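Local structure of beta-galactosidase (Trichoderma reesei, 3OG2) at residues Asn255-Thr260 with Ala413-Thr418; Glu278-Ala283 with His301-Val306. The protein is a family 35 glycoside hydrolase that probably removes terminal non-reducing beta-D-galactose residues from beta-D-galactosides. One frame throughout, in Å; residues are numbered along the deposited sequence.

How the contacts relate
Contact 1 and contact 2 have their centres about 13 Å apart, and contact 2 is nested inside the chain loop that contact 1 closes. They touch: Tyr415 O of contact 1 packs 4.2 Å from Val306 CG1 of contact 2. Phe307, on helix 301-313, packs against Leu257 of the first and Phe279 of the second. Arg448 bonds to Ser416 and Arg305, one from each contact. Contact 1 lies away from the galactose site. Contact 2 is nearer the galactose site: it holds Glu278, and the side chain of Phe279 is about 10 Å from that of Glu180. Contact 1 bears the sugar bonded to Asn414; contact 2 binds a mannose of a protein-linked glycan by hydrogen bonds.

Contact 1 (Asn255-Thr260 with Ala413-Thr418); sequences NGLPTT and ANYSST. With NAG (2-acetamido-2-deoxy-beta-D-glucopyranose), chain D.
Leu257 lays its CB over one face of the Tyr415 ring. The carbon sits 3.8 Å from the ring centroid and 13° off the normal, a CH-pi contact. Leu257 CD2 reaches back to Tyr415 CB at 3.9 Å, and the two side chains run alongside each other with opposite headings. Tyr415 CG stands between its own backbone N and carbonyl carbon (chi1 86°), which swings the ring toward 255-260. The phenol oxygen then comes to Gly256, with Tyr415 OH 3.5 Å from Gly256 CA, where no side chain stands in its way. Its hydrogen bond goes to Pro253 O, just before 255-260. Phe307 and Asn310 of helix 301-313 also touch Leu257.

Asn255 is the loose end: it is exposed, its side chain points away, and only its backbone N nears the ring. The sugar lies elsewhere, on the turn of 413-418 away from the Leu257 packing. Asn414 ND2 is covalently bound to NAG C1. Asn414 OD1 accepts from Ser416 N at 3.1 Å in an Asx turn, with the donor 49° out of the carbonyl plane, within a type I turn from Asn414 to Ser417. Thr418 N adds a weak bond to NAG O6 at 3.5 Å.

No hydrogen bond crosses between the segments. A loop of the family 35 catalytic region is thus joined to a loop of domain 2 by apolar packing, while the polar groups of the turn hold the glycosylated asparagine.

Contact 2 (Glu278-Ala283 with His301-Val306); sequences EFQGGA and HEFERV. With MAN (alpha-D-mannopyranose), chain B.
The O4 hydroxyl of the mannose is gripped by three side chains of 301-306. It donates to Glu302 OE2 at 2.7 Å and accepts from His301 NE2 at 2.9 Å. Arg305 NH2 adds a weak third bond to O4. Mannose O3 lies at the edge of the guanidinium, near its plane, and takes bonds from Arg305 NH2 at 3.1 Å and NH1 at 3.3 Å. Glu302 CG lies over one face of that group and over one face of the His301 ring. Arg305 NE bonds to Arg448 O; with a leucine in its place, mannose O3 would probably lose both of its bonds to the guanidinium, and Arg448 O the one from NE.

The helix meets 278-283 through Phe303, described here in one of its two conformers. With CG anti to the backbone N (chi1 156°), the ring reaches out from the helix to the strand. The ring edge meets Gln280 O near the ring plane, and this oxygen also bonds to Tyr308 OH. Phe303 CZ lies 3.8 Å from Gln280 CB and 3.9 Å from Phe279 CE2. The Gln280 amide is held by loops: NE2 donates to Gly282 O at 3.0 Å and to Gly243 O, and OE1 accepts from Leu242 N.

Strand 275-280, helix 301-313 and the parallel strand 318-321 form a beta-alpha-beta crossover of the TIM barrel. Near the end of its first strand stands Glu278, a residue of the galactose site.

Contact 1 (Asn255-Thr260 with Ala413-Thr418)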
loop_
_atom_site.group_PDB
_atom_site.type_symbol
_atom_site.label_atom_id
_atom_site.label_comp_id
_atom_site.label_asym_id
_atom_site.label_seq_id
_atom_site.Cartn_x
_atom_site.Cartn_y
_atom_site.Cartn_z
ATOM N N ASN A 255 16.333 -20.938 -5.082
ATOM C CA ASN A 255 16.594 -20.540 -3.721
ATOM C C ASN A 255 15.769 -19.342 -3.301
ATOM O O ASN A 255 16.065 -18.871 -2.211
ATOM C CB ASN A 255 18.069 -20.172 -3.497
ATOM C CG ASN A 255 18.985 -21.336 -3.811
ATOM O OD1 ASN A 255 18.682 -22.508 -3.582
ATOM N ND2 ASN A 255 20.149 -20.981 -4.364
ATOM N N GLY A 256 14.770 -18.903 -4.029
ATOM C CA GLY A 256 13.953 -17.743 -3.578
ATOM C C GLY A 256 13.019 -18.085 -2.432
ATOM O O GLY A 256 12.584 -17.193 -1.673
ATOM N N LEU A 257 12.621 -19.348 -2.215
ATOM C CA LEU A 257 11.672 -19.647 -1.138
ATOM C C LEU A 257 12.390 -19.613 0.185
ATOM O O LEU A 257 13.403 -20.300 0.362
ATOM C CB LEU A 257 11.054 -21.025 -1.404
ATOM C CG LEU A 257 9.896 -21.337 -0.448
ATOM C CD1 LEU A 257 8.634 -20.574 -0.808
ATOM C CD2 LEU A 257 9.637 -22.849 -0.431
ATOM N N PRO A 258 11.923 -18.884 1.183
ATOM C CA PRO A 258 12.599 -18.968 2.503
ATOM C C PRO A 258 12.454 -20.317 3.170
ATOM O O PRO A 258 11.335 -20.837 3.320
ATOM C CB PRO A 258 11.838 -17.945 3.349
ATOM C CG PRO A 258 10.926 -17.199 2.455
ATOM C CD PRO A 258 10.806 -17.928 1.176
ATOM N N THR A 259 13.579 -20.902 3.582
ATOM C CA THR A 259 13.464 -22.238 4.169
ATOM C C THR A 259 14.046 -22.260 5.588
ATOM O O THR A 259 14.084 -23.344 6.160
ATOM C CB THR A 259 14.237 -23.274 3.330
ATOM O OG1 THR A 259 15.617 -22.885 3.251
ATOM C CG2 THR A 259 13.663 -23.339 1.913
ATOM N N THR A 260 14.472 -21.125 6.146
ATOM C CA THR A 260 15.160 -21.173 7.442
ATOM C C THR A 260 14.429 -20.477 8.552
ATOM O O THR A 260 14.941 -20.422 9.663
ATOM C CB THR A 260 16.566 -20.523 7.335
ATOM O OG1 THR A 260 16.411 -19.148 7.054
ATOM C CG2 THR A 260 17.370 -21.130 6.170
ATOM N N ALA A 413 8.557 -29.993 -4.795
ATOM C CA ALA A 413 9.916 -29.998 -4.278
ATOM C C ALA A 413 10.780 -28.895 -4.875
ATOM O O ALA A 413 11.567 -28.264 -4.174
ATOM C CB ALA A 413 10.597 -31.346 -4.586
ATOM N N ASN A 414 10.672 -28.651 -6.188
ATOM C CA ASN A 414 11.121 -27.429 -6.818
ATOM C C ASN A 414 9.966 -26.442 -6.675
ATOM O O ASN A 414 8.965 -26.564 -7.352
ATOM C CB ASN A 414 11.466 -27.694 -8.292
ATOM C CG ASN A 414 11.801 -26.381 -8.982
ATOM O OD1 ASN A 414 11.776 -25.286 -8.421
ATOM N ND2 ASN A 414 12.063 -26.476 -10.286
ATOM N N TYR A 415 10.110 -25.472 -5.781
ATOM C CA TYR A 415 9.004 -24.617 -5.391
ATOM C C TYR A 415 8.498 -23.823 -6.597
ATOM O O TYR A 415 7.367 -23.318 -6.514
ATOM C CB TYR A 415 9.372 -23.672 -4.223
ATOM C CG TYR A 415 10.021 -22.383 -4.702
ATOM C CD1 TYR A 415 11.372 -22.323 -5.041
ATOM C CD2 TYR A 415 9.264 -21.235 -4.802
ATOM C CE1 TYR A 415 11.989 -21.185 -5.478
ATOM C CE2 TYR A 415 9.831 -20.063 -5.258
ATOM C CZ TYR A 415 11.173 -20.040 -5.577
ATOM O OH TYR A 415 11.699 -18.862 -6.012
ATOM N N SER A 416 9.317 -23.603 -7.596
ATOM C CA SER A 416 9.021 -22.822 -8.808
ATOM C C SER A 416 8.203 -23.621 -9.806
ATOM O O SER A 416 7.702 -23.071 -10.799
ATOM C CB SER A 416 10.389 -22.373 -9.397
ATOM O OG SER A 416 10.191 -21.854 -10.734
ATOM N N SER A 417 8.123 -24.936 -9.614
ATOM C CA SER A 417 7.636 -25.825 -10.648
ATOM C C SER A 417 6.217 -25.476 -11.117
ATOM O O SER A 417 5.303 -25.245 -10.315
ATOM C CB SER A 417 7.592 -27.260 -10.121
ATOM O OG SER A 417 7.080 -28.100 -11.186
ATOM N N THR A 418 6.067 -25.478 -12.449
ATOM C CA THR A 418 4.751 -25.272 -13.021
ATOM C C THR A 418 4.186 -26.596 -13.507
ATOM O O THR A 418 3.144 -26.608 -14.179
ATOM C CB THR A 418 4.836 -24.319 -14.227
ATOM O OG1 THR A 418 5.790 -24.833 -15.160
ATOM C CG2 THR A 418 5.321 -22.932 -13.735
HETATM C C1 NAG D . 12.034 -25.300 -11.137
HETATM C C2 NAG D . 13.233 -25.566 -12.034
HETATM C C3 NAG D . 13.305 -24.517 -13.131
HETATM C C4 NAG D . 11.989 -24.118 -13.811
HETATM C C5 NAG D . 10.832 -23.973 -12.800
HETATM C C6 NAG D . 9.450 -23.888 -13.433
HETATM C C7 NAG D . 15.118 -26.571 -10.758
HETATM C C8 NAG D . 16.175 -26.224 -9.739
HETATM N N2 NAG D . 14.490 -25.535 -11.307
HETATM O O3 NAG D . 14.373 -24.781 -14.011
HETATM O O4 NAG D . 12.210 -22.865 -14.411
HETATM O O5 NAG D . 10.905 -25.104 -11.959
HETATM O O6 NAG D . 9.121 -25.156 -14.026
HETATM O O7 NAG D . 15.189 -27.699 -11.271
#

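Contact 2 (Glu278-Ala283 with His301-Val306)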
loop_
_atom_site.group_PDB
_atom_site.type_symbol
_atom_site.label_atom_id
_atom_site.label_comp_id
_atom_site.label_asym_id
_atom_site.label_seq_id
_atom_site.Cartn_x
_atom_site.Cartn_y
_atom_site.Cartn_z
ATOM N N GLU A 278 6.562 -7.368 7.913
ATOM C CA GLU A 278 6.308 -7.025 6.512
ATOM C C GLU A 278 6.639 -8.255 5.686
ATOM O O GLU A 278 7.803 -8.708 5.709
ATOM C CB GLU A 278 7.160 -5.908 5.929
ATOM C CG GLU A 278 7.017 -4.599 6.729
ATOM C CD GLU A 278 8.055 -3.618 6.242
ATOM O OE1 GLU A 278 8.631 -3.753 5.127
ATOM O OE2 GLU A 278 8.326 -2.638 6.972
ATOM N N PHE A 279 5.657 -8.777 4.982
ATOM C CA PHE A 279 5.927 -9.843 4.025
ATOM C C PHE A 279 5.394 -9.394 2.670
ATOM O O PHE A 279 4.299 -8.830 2.570
ATOM C CB PHE A 279 5.313 -11.175 4.471
ATOM C CG PHE A 279 5.857 -12.278 3.548
ATOM C CD1 PHE A 279 7.145 -12.812 3.754
ATOM C CD2 PHE A 279 5.102 -12.726 2.475
ATOM C CE1 PHE A 279 7.628 -13.774 2.872
ATOM C CE2 PHE A 279 5.602 -13.690 1.619
ATOM C CZ PHE A 279 6.862 -14.199 1.793
ATOM N N GLN A 280 6.154 -9.669 1.612
ATOM C CA GLN A 280 5.843 -9.202 0.273
ATOM C C GLN A 280 4.402 -9.423 -0.164
ATOM O O GLN A 280 3.890 -10.559 -0.228
ATOM C CB GLN A 280 6.797 -9.967 -0.666
ATOM C CG GLN A 280 6.695 -9.497 -2.109
ATOM C CD GLN A 280 7.987 -9.759 -2.869
ATOM O OE1 GLN A 280 8.782 -10.654 -2.533
ATOM N NE2 GLN A 280 8.219 -8.943 -3.894
ATOM N N GLY A 281 3.781 -8.297 -0.526
ATOM C CA GLY A 281 2.456 -8.268 -1.138
ATOM C C GLY A 281 2.460 -7.601 -2.503
ATOM O O GLY A 281 1.357 -7.408 -3.055
ATOM N N GLY A 282 3.606 -7.218 -3.006
ATOM C CA GLY A 282 3.703 -6.589 -4.311
ATOM C C GLY A 282 5.159 -6.188 -4.498
ATOM O O GLY A 282 6.085 -6.796 -3.918
ATOM N N ALA A 283 5.354 -5.136 -5.270
ATOM C CA ALA A 283 6.705 -4.591 -5.488
ATOM C C ALA A 283 6.581 -3.109 -5.743
ATOM O O ALA A 283 5.563 -2.697 -6.317
ATOM C CB ALA A 283 7.326 -5.273 -6.690
ATOM N N HIS A 301 -1.601 -14.427 -7.585
ATOM C CA HIS A 301 -2.260 -15.393 -6.690
ATOM C C HIS A 301 -1.424 -16.644 -6.454
ATOM O O HIS A 301 -1.542 -17.308 -5.419
ATOM C CB HIS A 301 -3.658 -15.733 -7.266
ATOM C CG HIS A 301 -3.613 -16.492 -8.533
ATOM N ND1 HIS A 301 -3.399 -15.944 -9.776
ATOM C CD2 HIS A 301 -3.784 -17.836 -8.708
ATOM C CE1 HIS A 301 -3.426 -16.953 -10.691
ATOM N NE2 HIS A 301 -3.652 -18.092 -10.063
ATOM N N GLU A 302 -0.601 -17.006 -7.455
ATOM C CA GLU A 302 0.264 -18.177 -7.337
ATOM C C GLU A 302 1.351 -17.925 -6.297
ATOM O O GLU A 302 1.657 -18.774 -5.463
ATOM C CB GLU A 302 0.889 -18.545 -8.688
ATOM C CG GLU A 302 -0.189 -18.989 -9.667
ATOM C CD GLU A 302 0.313 -19.232 -11.066
ATOM O OE1 GLU A 302 1.258 -18.514 -11.473
ATOM O OE2 GLU A 302 -0.287 -20.066 -11.768
ATOM N N PHE A 303 1.953 -16.737 -6.414
ATOM C CA PHE A 303 2.911 -16.351 -5.379
ATOM C C PHE A 303 2.261 -16.467 -4.009
ATOM O O PHE A 303 2.844 -16.953 -3.043
ATOM C CB PHE A 303 3.411 -14.922 -5.690
ATOM C CG PHE A 303 3.916 -14.221 -4.444
ATOM C CD1 PHE A 303 5.223 -14.392 -4.032
ATOM C CD2 PHE A 303 3.117 -13.372 -3.679
ATOM C CE1 PHE A 303 5.705 -13.776 -2.884
ATOM C CE2 PHE A 303 3.551 -12.762 -2.523
ATOM C CZ PHE A 303 4.866 -12.957 -2.123
ATOM N N GLU A 304 1.038 -15.944 -3.854
ATOM C CA GLU A 304 0.412 -15.966 -2.508
ATOM C C GLU A 304 0.230 -17.374 -2.012
ATOM O O GLU A 304 0.538 -17.717 -0.859
ATOM C CB GLU A 304 -0.967 -15.266 -2.490
ATOM C CG GLU A 304 -0.801 -13.757 -2.793
ATOM C CD GLU A 304 -2.164 -13.099 -2.760
ATOM O OE1 GLU A 304 -3.180 -13.805 -3.149
ATOM O OE2 GLU A 304 -2.250 -11.915 -2.461
ATOM N N ARG A 305 -0.313 -18.262 -2.878
ATOM C CA ARG A 305 -0.597 -19.596 -2.270
ATOM C C ARG A 305 0.710 -20.332 -1.990
ATOM O O ARG A 305 0.756 -21.009 -0.945
ATOM C CB ARG A 305 -1.585 -20.343 -3.101
ATOM C CG ARG A 305 -1.063 -20.645 -4.480
ATOM C CD ARG A 305 -2.301 -20.836 -5.421
ATOM N NE ARG A 305 -1.780 -21.380 -6.663
ATOM C CZ ARG A 305 -2.505 -21.647 -7.761
ATOM N NH1 ARG A 305 -3.822 -21.387 -7.859
ATOM N NH2 ARG A 305 -1.865 -22.191 -8.801
ATOM N N VAL A 306 1.758 -20.210 -2.811
ATOM C CA VAL A 306 3.005 -20.927 -2.453
ATOM C C VAL A 306 3.738 -20.243 -1.321
ATOM O O VAL A 306 4.129 -20.877 -0.321
ATOM C CB VAL A 306 3.931 -21.060 -3.684
ATOM C CG1 VAL A 306 5.250 -21.736 -3.298
ATOM C CG2 VAL A 306 3.261 -21.825 -4.831
HETATM C C1 MAN B . -5.989 -21.943 -13.724
HETATM C C2 MAN B . -5.496 -22.879 -12.637
HETATM C C3 MAN B . -4.691 -22.146 -11.560
HETATM C C4 MAN B . -3.582 -21.366 -12.253
HETATM C C5 MAN B . -4.189 -20.377 -13.262
HETATM C C6 MAN B . -3.060 -19.695 -14.073
HETATM O O2 MAN B . -4.660 -23.811 -13.304
HETATM O O3 MAN B . -4.145 -23.065 -10.640
HETATM O O4 MAN B . -2.898 -20.624 -11.271
HETATM O O5 MAN B . -4.950 -21.135 -14.199
HETATM O O6 MAN B . -3.617 -18.665 -14.872
HETATM O O HOH W 1 -0.473 -9.917 -1.789
#